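Iron-regulated outer membrane protein (Neisseria meningitidis, PDB 4B7O) is a TonB-dependent transporter of the meningococcal outer membrane that takes up iron, probably as a siderophore complex. Local coordinates at residues R110-N115 and P614-T619; W492-H495 and S499-S502; K179-N184 and K702-V707; G353-R358 and D515-H520; T81-R86 and N219-K224. One frame throughout, in Å; residues are numbered along the deposited sequence.

Overall arrangement
From the N terminus, the plug opens two loops in turn, at 81-86 (interaction 5) and 110-115 (interaction 1), and the linker into the first barrel strand opens a third at 179-184 (interaction 3). Strand 212-223 closes interaction 5, so this contact crosses both others. Interaction 4 then opens at 353-358 and encloses the short hairpin of interaction 2 before closing at 515-520. Both lie within the span of interaction 1, which ends at 614-619 and crosses interaction 3, completed at 702-707. Interactions 1 and 5, their centres about 30 Å apart, tie plug to barrel wall; interaction 4 seats a loop on a barrel strand, and interactions 2 and 3 join strand ends and turns.

Interaction 1: residues R110-N115 and P614-T619; sequences RGMGQN and PRFYDT
Met-112 reaches from the plug to barrel strand 603-618, near its end, and meets two apolar side chains there. Its CG stands anti to the carbonyl carbon, and bends at chi2 and chi3 fold the thioether back on itself, so that sulfur and methyl serve different partners. SD lies 4.0 Å from CB of Pro-614, the two side chains running past each other in opposite directions. CE continues to Phe-616, where it comes within 4.0 Å of CZ, the far corner of the ring. The sulfur is 5.5 Å from the centroid of the Phe-616 ring and 68° off its normal, a Met-aromatic contact of oblique geometry. Phe-616 brings its ring back to the plug by placing CG beside its own backbone N (chi1 -77°). Next to the methionine, the backbone takes over: O of Gly-111 lies 3.8 Å from CG of Pro-614, and CA of Gly-111 is 4.1 Å from the same ring carbon.

All four residues are buried where the plug domain meets the barrel wall. Asn-589 of strand 578-600 touches both Met-112 and Pro-614, while Ile-587 of that strand supports Phe-616. Backbone bonds from Gly-111 to Ala-633 and from Gly-113 to Phe-631 join the plug to the loop beyond the barrel strand, and Arg-110 forms salt bridges with Glu-541 and Glu-593. Across the two segments themselves there is no hydrogen bond: sulfur, methyl, proline ring and phenyl ring meet by apolar and Met-aromatic contact, which suggests that directional hold between plug and barrel here comes mainly from the surrounding polar bonds.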
# COMPACT_ATOMS: atom_id res chain seq x y z
N ARG A 110 1.24 -5.19 -9.96
CA ARG A 110 1.48 -5.29 -11.40
C ARG A 110 2.77 -4.63 -11.79
O ARG A 110 2.86 -4.01 -12.84
CB ARG A 110 0.35 -4.62 -12.18
CG ARG A 110 -0.91 -5.47 -12.30
CD ARG A 110 -2.10 -4.68 -12.86
NE ARG A 110 -3.27 -5.58 -12.99
CZ ARG A 110 -4.45 -5.24 -13.46
NH1 ARG A 110 -4.67 -3.98 -13.83
NH2 ARG A 110 -5.42 -6.15 -13.52
N GLY A 111 3.78 -4.78 -10.94
CA GLY A 111 5.09 -4.16 -11.17
C GLY A 111 5.19 -2.67 -10.85
O GLY A 111 6.25 -2.09 -10.99
N MET A 112 4.10 -2.02 -10.45
CA MET A 112 4.18 -0.58 -10.22
C MET A 112 4.32 -0.38 -8.76
O MET A 112 3.71 -1.14 -7.98
CB MET A 112 2.96 0.13 -10.74
CG MET A 112 2.72 -0.06 -12.21
SD MET A 112 4.04 0.65 -13.23
CE MET A 112 3.80 2.38 -12.96
N GLY A 113 5.18 0.56 -8.37
CA GLY A 113 5.54 0.70 -6.94
C GLY A 113 4.68 1.72 -6.18
O GLY A 113 3.74 2.33 -6.75
N GLN A 114 5.03 1.98 -4.91
CA GLN A 114 4.19 2.87 -4.08
C GLN A 114 4.20 4.34 -4.48
O GLN A 114 3.40 5.12 -3.98
CB GLN A 114 4.54 2.76 -2.63
CG GLN A 114 4.02 1.49 -2.02
CD GLN A 114 4.78 1.10 -0.76
OE1 GLN A 114 6.01 0.87 -0.78
NE2 GLN A 114 4.05 1.03 0.35
N ASN A 115 5.10 4.72 -5.37
CA ASN A 115 4.95 6.00 -5.99
C ASN A 115 3.59 6.13 -6.73
O ASN A 115 3.07 7.22 -6.88
CB ASN A 115 6.13 6.28 -6.91
CG ASN A 115 5.90 7.48 -7.80
OD1 ASN A 115 6.02 8.62 -7.37
ND2 ASN A 115 5.56 7.23 -9.05
N PRO A 614 6.47 -3.49 -16.72
CA PRO A 614 6.48 -2.05 -16.51
C PRO A 614 7.72 -1.44 -17.11
O PRO A 614 8.81 -1.90 -16.85
CB PRO A 614 6.48 -1.90 -15.01
CG PRO A 614 7.15 -3.13 -14.53
CD PRO A 614 6.77 -4.21 -15.49
N ARG A 615 7.52 -0.47 -17.98
CA ARG A 615 8.61 0.08 -18.79
C ARG A 615 8.53 1.59 -18.74
O ARG A 615 7.46 2.15 -18.97
CB ARG A 615 8.52 -0.43 -20.22
CG ARG A 615 9.11 -1.80 -20.34
CD ARG A 615 10.40 -1.96 -19.54
NE ARG A 615 10.95 -3.30 -19.79
CZ ARG A 615 10.62 -4.41 -19.11
NH1 ARG A 615 9.77 -4.34 -18.11
NH2 ARG A 615 11.14 -5.58 -19.43
N PHE A 616 9.63 2.24 -18.37
CA PHE A 616 9.66 3.71 -18.17
C PHE A 616 10.48 4.35 -19.28
O PHE A 616 11.65 3.99 -19.44
CB PHE A 616 10.27 4.02 -16.80
CG PHE A 616 9.34 3.78 -15.65
CD1 PHE A 616 8.83 2.50 -15.38
CD2 PHE A 616 9.02 4.83 -14.78
CE1 PHE A 616 7.96 2.28 -14.32
CE2 PHE A 616 8.14 4.63 -13.70
CZ PHE A 616 7.62 3.35 -13.48
N TYR A 617 9.86 5.22 -20.09
CA TYR A 617 10.53 5.80 -21.29
C TYR A 617 10.90 7.24 -21.07
O TYR A 617 10.03 8.06 -20.71
CB TYR A 617 9.60 5.80 -22.50
CG TYR A 617 9.26 4.45 -22.99
CD1 TYR A 617 8.26 3.69 -22.36
CD2 TYR A 617 9.91 3.91 -24.08
CE1 TYR A 617 7.94 2.43 -22.80
CE2 TYR A 617 9.60 2.64 -24.54
CZ TYR A 617 8.61 1.91 -23.90
OH TYR A 617 8.25 0.67 -24.30
N ASP A 618 12.16 7.56 -21.34
CA ASP A 618 12.74 8.87 -20.99
C ASP A 618 12.51 9.79 -22.15
O ASP A 618 13.00 9.52 -23.25
CB ASP A 618 14.26 8.72 -20.81
CG ASP A 618 14.66 8.12 -19.45
OD1 ASP A 618 14.58 8.81 -18.41
OD2 ASP A 618 15.09 6.94 -19.44
N THR A 619 11.80 10.89 -21.97
CA THR A 619 11.77 11.84 -23.09
C THR A 619 12.48 13.14 -22.81
O THR A 619 12.17 14.16 -23.43
CB THR A 619 10.34 12.22 -23.49
OG1 THR A 619 9.68 12.82 -22.35
CG2 THR A 619 9.57 11.01 -24.03

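Interaction 2: residues W492-H495 and S499-S502; sequences WQPH and SFSS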
# COMPACT_ATOMS: atom_id res chain seq x y z
N TRP A 492 -20.74 -7.75 -18.42
CA TRP A 492 -21.71 -8.58 -19.15
C TRP A 492 -21.87 -9.87 -18.44
O TRP A 492 -20.95 -10.68 -18.36
CB TRP A 492 -21.20 -8.83 -20.59
CG TRP A 492 -22.00 -9.81 -21.44
CD1 TRP A 492 -21.50 -10.76 -22.33
CD2 TRP A 492 -23.47 -9.98 -21.52
NE1 TRP A 492 -22.50 -11.45 -22.94
CE2 TRP A 492 -23.71 -11.03 -22.51
CE3 TRP A 492 -24.56 -9.36 -20.94
CZ2 TRP A 492 -25.01 -11.45 -22.86
CZ3 TRP A 492 -25.85 -9.78 -21.30
CH2 TRP A 492 -26.07 -10.79 -22.27
N GLN A 493 -23.05 -10.08 -17.88
CA GLN A 493 -23.32 -11.36 -17.27
C GLN A 493 -24.40 -12.20 -18.00
O GLN A 493 -25.57 -12.10 -17.70
CB GLN A 493 -23.69 -11.10 -15.82
CG GLN A 493 -23.88 -12.39 -15.08
CD GLN A 493 -23.37 -12.36 -13.65
OE1 GLN A 493 -23.20 -11.27 -13.00
NE2 GLN A 493 -23.13 -13.58 -13.13
N PRO A 494 -24.00 -13.03 -18.96
CA PRO A 494 -24.99 -13.82 -19.73
C PRO A 494 -25.51 -15.03 -19.02
O PRO A 494 -26.46 -15.64 -19.45
CB PRO A 494 -24.19 -14.28 -20.95
CG PRO A 494 -22.72 -14.21 -20.50
CD PRO A 494 -22.67 -13.00 -19.61
N HIS A 495 -24.93 -15.40 -17.90
CA HIS A 495 -25.30 -16.69 -17.29
C HIS A 495 -24.90 -16.55 -15.87
O HIS A 495 -23.94 -15.87 -15.52
CB HIS A 495 -24.53 -17.78 -18.02
CG HIS A 495 -24.73 -19.19 -17.50
ND1 HIS A 495 -24.42 -19.56 -16.24
CD2 HIS A 495 -25.11 -20.35 -18.15
CE1 HIS A 495 -24.61 -20.89 -16.09
NE2 HIS A 495 -25.05 -21.37 -17.25
N SER A 499 -19.14 -14.12 -15.91
CA SER A 499 -19.21 -12.72 -16.21
C SER A 499 -18.01 -12.29 -17.07
O SER A 499 -16.98 -12.94 -17.05
CB SER A 499 -19.42 -11.92 -14.90
OG SER A 499 -18.20 -11.53 -14.37
N PHE A 500 -18.19 -11.27 -17.91
CA PHE A 500 -17.13 -10.76 -18.75
C PHE A 500 -17.02 -9.29 -18.58
O PHE A 500 -18.04 -8.64 -18.38
CB PHE A 500 -17.41 -11.14 -20.19
CG PHE A 500 -17.45 -12.66 -20.42
CD1 PHE A 500 -16.28 -13.37 -20.73
CD2 PHE A 500 -18.63 -13.37 -20.32
CE1 PHE A 500 -16.31 -14.75 -20.95
CE2 PHE A 500 -18.68 -14.75 -20.50
CZ PHE A 500 -17.53 -15.44 -20.83
N SER A 501 -15.83 -8.73 -18.63
CA SER A 501 -15.69 -7.28 -18.31
C SER A 501 -14.68 -6.52 -19.11
O SER A 501 -13.77 -7.10 -19.65
CB SER A 501 -15.38 -7.06 -16.84
OG SER A 501 -14.11 -7.59 -16.49
N SER A 502 -14.85 -5.21 -19.22
CA SER A 502 -13.78 -4.41 -19.77
C SER A 502 -13.90 -3.01 -19.27
O SER A 502 -14.92 -2.65 -18.78
CB SER A 502 -13.75 -4.45 -21.30
OG SER A 502 -15.04 -4.23 -21.80
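Trp-492 and Phe-500 face each other as an antiparallel hydrogen-bonded pair, and their backbones form the tight part of this contact. Trp-492 N gives a nearly straight bond of 2.8 Å to Phe-500 O, and Phe-500 N returns one of 2.9 Å to Trp-492 O. That same oxygen also receives a CA-H...O contact from Ser-499, whose CA is 3.4 Å away.

The side chains fit less closely. Both aromatic groups leave the same face of the sheet, but Trp-492 CD1 and Phe-500 CD2 approach only to 4.4 Å, obliquely and without stacking. The indole swings toward the turn because its CG is anti to the backbone N (chi1 173°), and there CD of Pro-494 sits 3.5 Å above one indole face, offset toward the rim. The proline ring also meets the phenyl edge, with CG 4.1 Å from CE2 of Phe-500. Trp-492 and Pro-494 are exposed to solvent or membrane; such an outward aromatic cluster at a strand end is consistent with the interfacial aromatic girdle of outer-membrane barrels.

On the other face, the carbons Gln-493 CD and Ser-499 CB are 4.2 Å apart, and Gln-493 OE1 accepts a hydrogen bond from Arg-62. The pair closes the hairpin of strands 478-493 and 498-509, with Gly-457 bonded to Gln-493 on one flank and strand 535-547 bonded to Ser-499 and Ser-501 on the other.

Interaction 3: residues K179-N184 and K702-V707; sequences KGLDKN and KDTLNV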
# COMPACT_ATOMS: atom_id res chain seq x y z
N LYS A 179 -18.57 -11.25 16.35
CA LYS A 179 -19.07 -12.24 15.40
C LYS A 179 -19.26 -13.61 15.97
O LYS A 179 -20.23 -14.29 15.62
CB LYS A 179 -18.16 -12.38 14.20
CG LYS A 179 -18.89 -12.48 12.87
CD LYS A 179 -19.17 -11.12 12.24
CE LYS A 179 -19.04 -11.18 10.72
NZ LYS A 179 -19.52 -9.93 10.06
N GLY A 180 -18.38 -14.09 16.81
CA GLY A 180 -18.66 -15.47 17.21
C GLY A 180 -19.44 -15.60 18.49
O GLY A 180 -19.70 -16.71 18.93
N LEU A 181 -19.80 -14.46 19.11
CA LEU A 181 -20.19 -14.45 20.51
C LEU A 181 -21.66 -14.42 20.67
O LEU A 181 -22.35 -13.98 19.76
CB LEU A 181 -19.62 -13.25 21.20
CG LEU A 181 -18.13 -13.33 21.33
CD1 LEU A 181 -17.65 -11.93 21.67
CD2 LEU A 181 -17.75 -14.34 22.44
N ASP A 182 -22.13 -14.90 21.82
CA ASP A 182 -23.56 -15.00 22.18
C ASP A 182 -24.14 -13.73 22.83
O ASP A 182 -25.27 -13.75 23.26
CB ASP A 182 -23.79 -16.17 23.16
CG ASP A 182 -23.71 -17.53 22.47
OD1 ASP A 182 -24.27 -17.65 21.35
OD2 ASP A 182 -23.09 -18.47 23.03
N LYS A 183 -23.35 -12.65 22.94
CA LYS A 183 -23.78 -11.45 23.66
C LYS A 183 -23.30 -10.17 22.98
O LYS A 183 -22.62 -10.25 21.94
CB LYS A 183 -23.29 -11.51 25.10
CG LYS A 183 -21.78 -11.55 25.26
CD LYS A 183 -21.38 -11.93 26.68
CE LYS A 183 -20.04 -12.70 26.66
NZ LYS A 183 -18.77 -11.92 26.73
N ASN A 184 -23.65 -9.01 23.53
CA ASN A 184 -23.32 -7.72 22.91
C ASN A 184 -22.00 -7.07 23.34
O ASN A 184 -21.71 -5.94 22.97
CB ASN A 184 -24.45 -6.70 23.10
CG ASN A 184 -25.74 -7.11 22.41
OD1 ASN A 184 -25.73 -7.65 21.30
ND2 ASN A 184 -26.86 -6.84 23.06
N LYS A 702 -15.83 -23.49 17.20
CA LYS A 702 -16.34 -22.26 16.66
C LYS A 702 -15.24 -21.21 16.47
O LYS A 702 -14.08 -21.46 16.75
CB LYS A 702 -17.49 -21.79 17.53
CG LYS A 702 -17.10 -21.68 18.98
CD LYS A 702 -18.07 -20.79 19.76
CE LYS A 702 -19.15 -21.60 20.44
NZ LYS A 702 -20.40 -21.52 19.66
N ASP A 703 -15.57 -20.03 15.96
CA ASP A 703 -14.53 -19.06 15.62
C ASP A 703 -14.07 -18.24 16.80
O ASP A 703 -13.49 -17.20 16.63
CB ASP A 703 -15.01 -18.13 14.51
CG ASP A 703 -15.27 -18.88 13.20
OD1 ASP A 703 -14.74 -20.00 12.98
OD2 ASP A 703 -16.03 -18.34 12.37
N THR A 704 -14.30 -18.72 18.02
CA THR A 704 -13.94 -17.91 19.16
C THR A 704 -12.57 -18.28 19.69
O THR A 704 -11.97 -17.54 20.49
CB THR A 704 -14.95 -18.05 20.30
OG1 THR A 704 -15.39 -19.40 20.34
CG2 THR A 704 -16.14 -17.17 20.04
N LEU A 705 -12.08 -19.44 19.30
CA LEU A 705 -10.77 -19.81 19.71
C LEU A 705 -10.09 -20.45 18.53
O LEU A 705 -10.52 -21.51 18.05
CB LEU A 705 -10.85 -20.74 20.94
CG LEU A 705 -9.56 -21.44 21.40
CD1 LEU A 705 -8.51 -20.45 21.93
CD2 LEU A 705 -9.91 -22.47 22.46
N ASN A 706 -9.06 -19.78 18.03
CA ASN A 706 -8.14 -20.39 17.05
C ASN A 706 -6.76 -20.68 17.62
O ASN A 706 -6.14 -19.84 18.33
CB ASN A 706 -7.95 -19.45 15.88
CG ASN A 706 -9.22 -19.21 15.12
OD1 ASN A 706 -9.78 -20.11 14.52
ND2 ASN A 706 -9.66 -17.97 15.11
N VAL A 707 -6.23 -21.85 17.26
CA VAL A 707 -4.86 -22.17 17.59
C VAL A 707 -4.13 -22.39 16.30
O VAL A 707 -4.45 -23.31 15.57
CB VAL A 707 -4.80 -23.43 18.45
CG1 VAL A 707 -3.37 -23.67 18.94
CG2 VAL A 707 -5.75 -23.26 19.65
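The peptide group joining Gly-180 to Leu-181 is the flat element of this contact, and the methyl group of Thr-704 lies over one of its faces. CG2 of Thr-704 stands above the carbonyl end of the peptide plane, 3.8 Å from Gly-180 O and 4.0 Å from Gly-180 C. Beyond the oxygen, CD of Lys-702 makes a looser approach, 4.5 Å from Gly-180 O and displaced to the same side of the plane.

The methyl has a second neighbour in CD2 of Leu-181, 4.0 Å from Thr-704 CG2. Although the CB of Leu-181 sets off away from the other segment, its CG lies beside the backbone N (chi1 -69°), and the branch bends back to reach the threonine.

Residues 179-184 lead from helix 174-177 into strand 185-194, the first of the barrel, whereas residues 702-707 enter strand 705-712. Both strands pair with the last one, 736-744, so the contact straddles the seam at which the barrel closes. Thr-704 bonds through its backbone to Lys-744, and Lys-183 reaches the chain terminus by a hydrogen bond from NZ to Phe-745 O.

On the exposed side of the contact, Asp-182 OD2 and Lys-702 NZ remain 5.3 Å apart, too far for an ion pair, though the opposite charges may still attract weakly. Asp-703 has a long, weak ion pair with Lys-698.

Interaction 4: residues G353-R358 and D515-H520; sequences GPNHTR and DALQTH
Thr-357, at the start of strand 355-373, comes closest to Leu-517 of a short 3-10 turn, their CA atoms 6.5 Å apart. The two backbones share no hydrogen bond. Residues 516-518 are wound by their own bonds, from Gln-518 N to Asp-515 O and from Thr-519 N to Ala-516 O, both 3.1 Å. Alternation along the strand directs Asn-355 and Thr-357 toward this turn, while His-356 and Arg-358 leave on the other side.

Thr-357 carries most of the contact and uses both branches. Its CG2 lies over the start of the turn, 3.7 Å from Ala-516 O and 4.3 Å from Ala-516 CB. OG1 meets CD1 of Leu-517 at 3.4 Å, the two side chains crossing at about a right angle. A chi1 of -32°, away from a staggered position, turns OG1 to Leu-517 and CG2 to Ala-516.

The turn belongs to the loop between strands 498-509 and 525-528, which folds against the barrel wall and is held from the plug side as well: Ala-516 and Leu-517 form backbone bonds with Gln-129 and Ile-130. The loop thus touches barrel wall and plug at once; a plug inside a beta barrel is the fold of TonB-dependent transporters.

With chi1 at -171°, Leu-517 stretches out opposite its own backbone N, which brings CD1 also to within 4.0 Å of Asn-355 ND2. Asn-355 ND2 is hydrogen-bonded to Asp-342 OD2, and Thr-519 rests on Ile-389 of the barrel wall.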
# COMPACT_ATOMS: atom_id res chain seq x y z
N GLY A 353 21.38 15.03 17.69
CA GLY A 353 20.34 14.73 18.71
C GLY A 353 18.97 14.60 18.07
O GLY A 353 18.87 14.51 16.85
N PRO A 354 17.90 14.63 18.90
CA PRO A 354 16.57 14.34 18.37
C PRO A 354 16.25 15.09 17.06
O PRO A 354 16.56 16.28 16.94
CB PRO A 354 15.63 14.75 19.52
CG PRO A 354 16.44 14.68 20.76
CD PRO A 354 17.87 14.96 20.34
N ASN A 355 15.67 14.37 16.10
CA ASN A 355 15.16 14.97 14.86
C ASN A 355 13.73 14.51 14.60
O ASN A 355 13.50 13.33 14.56
CB ASN A 355 16.06 14.59 13.68
CG ASN A 355 15.77 15.44 12.46
OD1 ASN A 355 15.14 16.48 12.60
ND2 ASN A 355 16.24 15.01 11.27
N HIS A 356 12.80 15.44 14.45
CA HIS A 356 11.37 15.16 14.27
C HIS A 356 11.01 15.60 12.91
O HIS A 356 11.30 16.72 12.51
CB HIS A 356 10.49 15.93 15.25
CG HIS A 356 10.63 15.48 16.66
ND1 HIS A 356 11.76 15.72 17.40
CD2 HIS A 356 9.77 14.74 17.49
CE1 HIS A 356 11.61 15.17 18.64
NE2 HIS A 356 10.40 14.56 18.68
N THR A 357 10.36 14.70 12.16
CA THR A 357 9.85 15.01 10.84
C THR A 357 8.39 14.58 10.77
O THR A 357 8.02 13.45 11.20
CB THR A 357 10.68 14.36 9.73
OG1 THR A 357 12.05 14.27 10.14
CG2 THR A 357 10.58 15.20 8.42
N ARG A 358 7.56 15.48 10.22
CA ARG A 358 6.15 15.26 10.22
C ARG A 358 5.54 15.46 8.85
O ARG A 358 5.97 16.34 8.10
CB ARG A 358 5.48 16.22 11.23
CG ARG A 358 4.58 15.49 12.20
CD ARG A 358 4.37 16.23 13.52
NE ARG A 358 3.54 17.41 13.31
CZ ARG A 358 3.94 18.65 13.59
NH1 ARG A 358 5.16 18.84 14.09
NH2 ARG A 358 3.15 19.70 13.38
N ASP A 515 11.12 14.06 -0.87
CA ASP A 515 11.19 13.29 0.41
C ASP A 515 11.08 14.21 1.61
O ASP A 515 11.76 15.25 1.68
CB ASP A 515 12.51 12.53 0.52
CG ASP A 515 12.67 11.52 -0.58
OD1 ASP A 515 11.75 11.48 -1.44
OD2 ASP A 515 13.71 10.77 -0.58
N ALA A 516 10.21 13.84 2.53
CA ALA A 516 9.95 14.68 3.71
C ALA A 516 11.24 14.93 4.48
O ALA A 516 11.47 16.05 4.95
CB ALA A 516 8.91 14.02 4.65
N LEU A 517 12.05 13.88 4.62
CA LEU A 517 13.24 13.94 5.43
C LEU A 517 14.34 14.83 4.83
O LEU A 517 15.35 15.08 5.46
CB LEU A 517 13.78 12.54 5.70
CG LEU A 517 14.92 12.58 6.72
CD1 LEU A 517 14.56 13.28 8.05
CD2 LEU A 517 15.43 11.16 6.92
N GLN A 518 14.11 15.35 3.63
CA GLN A 518 15.13 16.17 3.00
C GLN A 518 14.59 17.52 2.75
O GLN A 518 15.27 18.36 2.20
CB GLN A 518 15.60 15.57 1.69
CG GLN A 518 16.28 14.24 1.84
CD GLN A 518 17.30 14.04 0.72
OE1 GLN A 518 18.43 14.58 0.75
NE2 GLN A 518 16.91 13.28 -0.29
N THR A 519 13.38 17.76 3.21
CA THR A 519 12.74 19.04 3.01
C THR A 519 13.51 20.28 3.56
O THR A 519 13.38 21.39 3.00
CB THR A 519 11.33 18.99 3.58
OG1 THR A 519 10.61 17.93 2.92
CG2 THR A 519 10.64 20.30 3.35
N HIS A 520 14.30 20.09 4.62
CA HIS A 520 15.14 21.15 5.21
C HIS A 520 16.06 21.84 4.22
O HIS A 520 16.47 22.98 4.45
CB HIS A 520 15.96 20.58 6.36
CG HIS A 520 16.65 19.29 6.01
ND1 HIS A 520 17.70 19.24 5.17
CD2 HIS A 520 16.38 17.99 6.37
CE1 HIS A 520 18.09 17.98 5.02
NE2 HIS A 520 17.29 17.21 5.75

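Interaction 5: residues T81-R86 and N219-K224; sequences TATDMR and NRNDEK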
# COMPACT_ATOMS: atom_id res chain seq x y z
N THR A 81 -1.24 -17.13 10.77
CA THR A 81 -0.20 -16.87 11.72
C THR A 81 0.54 -15.54 11.38
O THR A 81 1.37 -15.05 12.15
CB THR A 81 0.65 -18.09 11.70
OG1 THR A 81 1.05 -18.37 13.04
CG2 THR A 81 1.77 -17.97 10.74
N ALA A 82 0.16 -14.94 10.26
CA ALA A 82 0.79 -13.78 9.70
C ALA A 82 0.57 -12.51 10.56
O ALA A 82 -0.49 -12.33 11.19
CB ALA A 82 0.27 -13.58 8.30
N THR A 83 1.61 -11.67 10.65
CA THR A 83 1.46 -10.42 11.41
C THR A 83 1.84 -9.23 10.58
O THR A 83 1.80 -8.14 11.10
CB THR A 83 2.35 -10.39 12.65
OG1 THR A 83 3.72 -10.47 12.22
CG2 THR A 83 2.01 -11.56 13.58
N ASP A 84 2.21 -9.41 9.31
CA ASP A 84 2.23 -8.29 8.37
C ASP A 84 1.47 -8.59 7.08
O ASP A 84 1.13 -9.75 6.82
CB ASP A 84 3.67 -7.82 8.05
CG ASP A 84 4.55 -8.92 7.40
OD1 ASP A 84 4.06 -9.98 6.92
OD2 ASP A 84 5.78 -8.74 7.37
N MET A 85 1.29 -7.55 6.25
CA MET A 85 0.68 -7.71 4.93
C MET A 85 1.46 -8.55 3.97
O MET A 85 0.87 -9.30 3.19
CB MET A 85 0.47 -6.36 4.28
CG MET A 85 -0.54 -5.52 5.06
SD MET A 85 -2.23 -6.15 4.92
CE MET A 85 -2.98 -5.05 6.14
N ARG A 86 2.78 -8.46 4.00
CA ARG A 86 3.53 -9.29 3.10
C ARG A 86 3.17 -10.79 3.19
O ARG A 86 3.06 -11.45 2.16
CB ARG A 86 5.03 -9.08 3.29
CG ARG A 86 5.89 -10.00 2.41
CD ARG A 86 7.37 -9.67 2.61
NE ARG A 86 7.82 -9.98 3.98
CZ ARG A 86 8.85 -9.39 4.62
NH1 ARG A 86 9.56 -8.43 4.04
NH2 ARG A 86 9.18 -9.77 5.84
N ASN A 219 -2.24 -3.76 20.23
CA ASN A 219 -1.48 -4.89 19.72
C ASN A 219 0.01 -4.60 19.71
O ASN A 219 0.46 -3.52 19.29
CB ASN A 219 -1.94 -5.29 18.31
CG ASN A 219 -1.80 -6.79 18.06
OD1 ASN A 219 -0.76 -7.29 17.54
ND2 ASN A 219 -2.85 -7.53 18.44
N ARG A 220 0.80 -5.55 20.15
CA ARG A 220 2.20 -5.32 20.05
C ARG A 220 2.88 -6.49 19.44
O ARG A 220 2.50 -7.61 19.65
CB ARG A 220 2.79 -4.94 21.39
CG ARG A 220 4.26 -5.28 21.49
CD ARG A 220 4.79 -4.82 22.82
NE ARG A 220 6.23 -4.56 22.82
CZ ARG A 220 7.07 -5.08 23.72
NH1 ARG A 220 6.60 -5.91 24.66
NH2 ARG A 220 8.38 -4.80 23.68
N ASN A 221 3.87 -6.22 18.61
CA ASN A 221 4.62 -7.29 18.02
C ASN A 221 6.10 -6.98 18.10
O ASN A 221 6.59 -6.04 17.45
CB ASN A 221 4.19 -7.57 16.59
CG ASN A 221 5.08 -8.60 15.90
OD1 ASN A 221 5.69 -9.49 16.54
ND2 ASN A 221 5.17 -8.49 14.59
N ASP A 222 6.81 -7.74 18.92
CA ASP A 222 8.19 -7.39 19.15
C ASP A 222 9.13 -8.28 18.38
O ASP A 222 9.27 -9.45 18.67
CB ASP A 222 8.49 -7.45 20.64
CG ASP A 222 9.88 -6.96 20.95
OD1 ASP A 222 10.50 -6.33 20.06
OD2 ASP A 222 10.36 -7.22 22.09
N GLU A 223 9.75 -7.79 17.34
CA GLU A 223 10.50 -8.79 16.56
C GLU A 223 11.99 -8.56 16.62
O GLU A 223 12.44 -7.46 16.43
CB GLU A 223 10.04 -8.83 15.11
CG GLU A 223 8.59 -9.23 14.87
CD GLU A 223 8.17 -9.01 13.42
OE1 GLU A 223 8.49 -7.91 12.89
OE2 GLU A 223 7.55 -9.93 12.81
N LYS A 224 12.75 -9.62 16.87
CA LYS A 224 14.20 -9.60 16.76
C LYS A 224 14.66 -9.68 15.32
O LYS A 224 13.86 -9.82 14.42
CB LYS A 224 14.83 -10.79 17.50
CG LYS A 224 14.71 -10.78 19.03
CD LYS A 224 14.26 -9.43 19.55
CE LYS A 224 13.61 -9.63 20.93
NZ LYS A 224 13.01 -8.37 21.45
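Thr-83 faces Asn-221 and Glu-223 where plug and barrel wall meet. Its CB points toward the strand and lies 3.9 Å from Asn-221 ND2. From there the hydroxyl carries the contact: with chi1 at 61°, OG1 projects to 3.4 Å from the same ND2, but the angle is poor and no hydrogen bond forms. OG1 also stands 3.9 Å from Glu-223 OE2, whose side chain slides past in the opposite direction. The Asn-221 side chain crosses that of Thr-83 at about a right angle, and its chi1 of 174° carries the amide out from the strand backbone.

The contact is polar but carries no hydrogen bond, and the acid's stronger ties lie outside: Glu-223 OE1 bridges to Lys-248 on the barrel and accepts from Asn-101 of the plug. Facing away, Arg-220, Asp-222 and Lys-224 form a salt-bridge network along the strand, with Lys-224 NZ 3.0 Å from Asp-222 OD2.

Thr-83 immediately precedes Asp-84, the N-cap residue of helix 85-88; its OD1 accepts from Glu-87 N. Strand 212-223 runs between strands 198-209 and 246-259 of the barrel wall, while the plug helix packs inward through Met-85 and Arg-86 onto Phe-97 of strand 95-97.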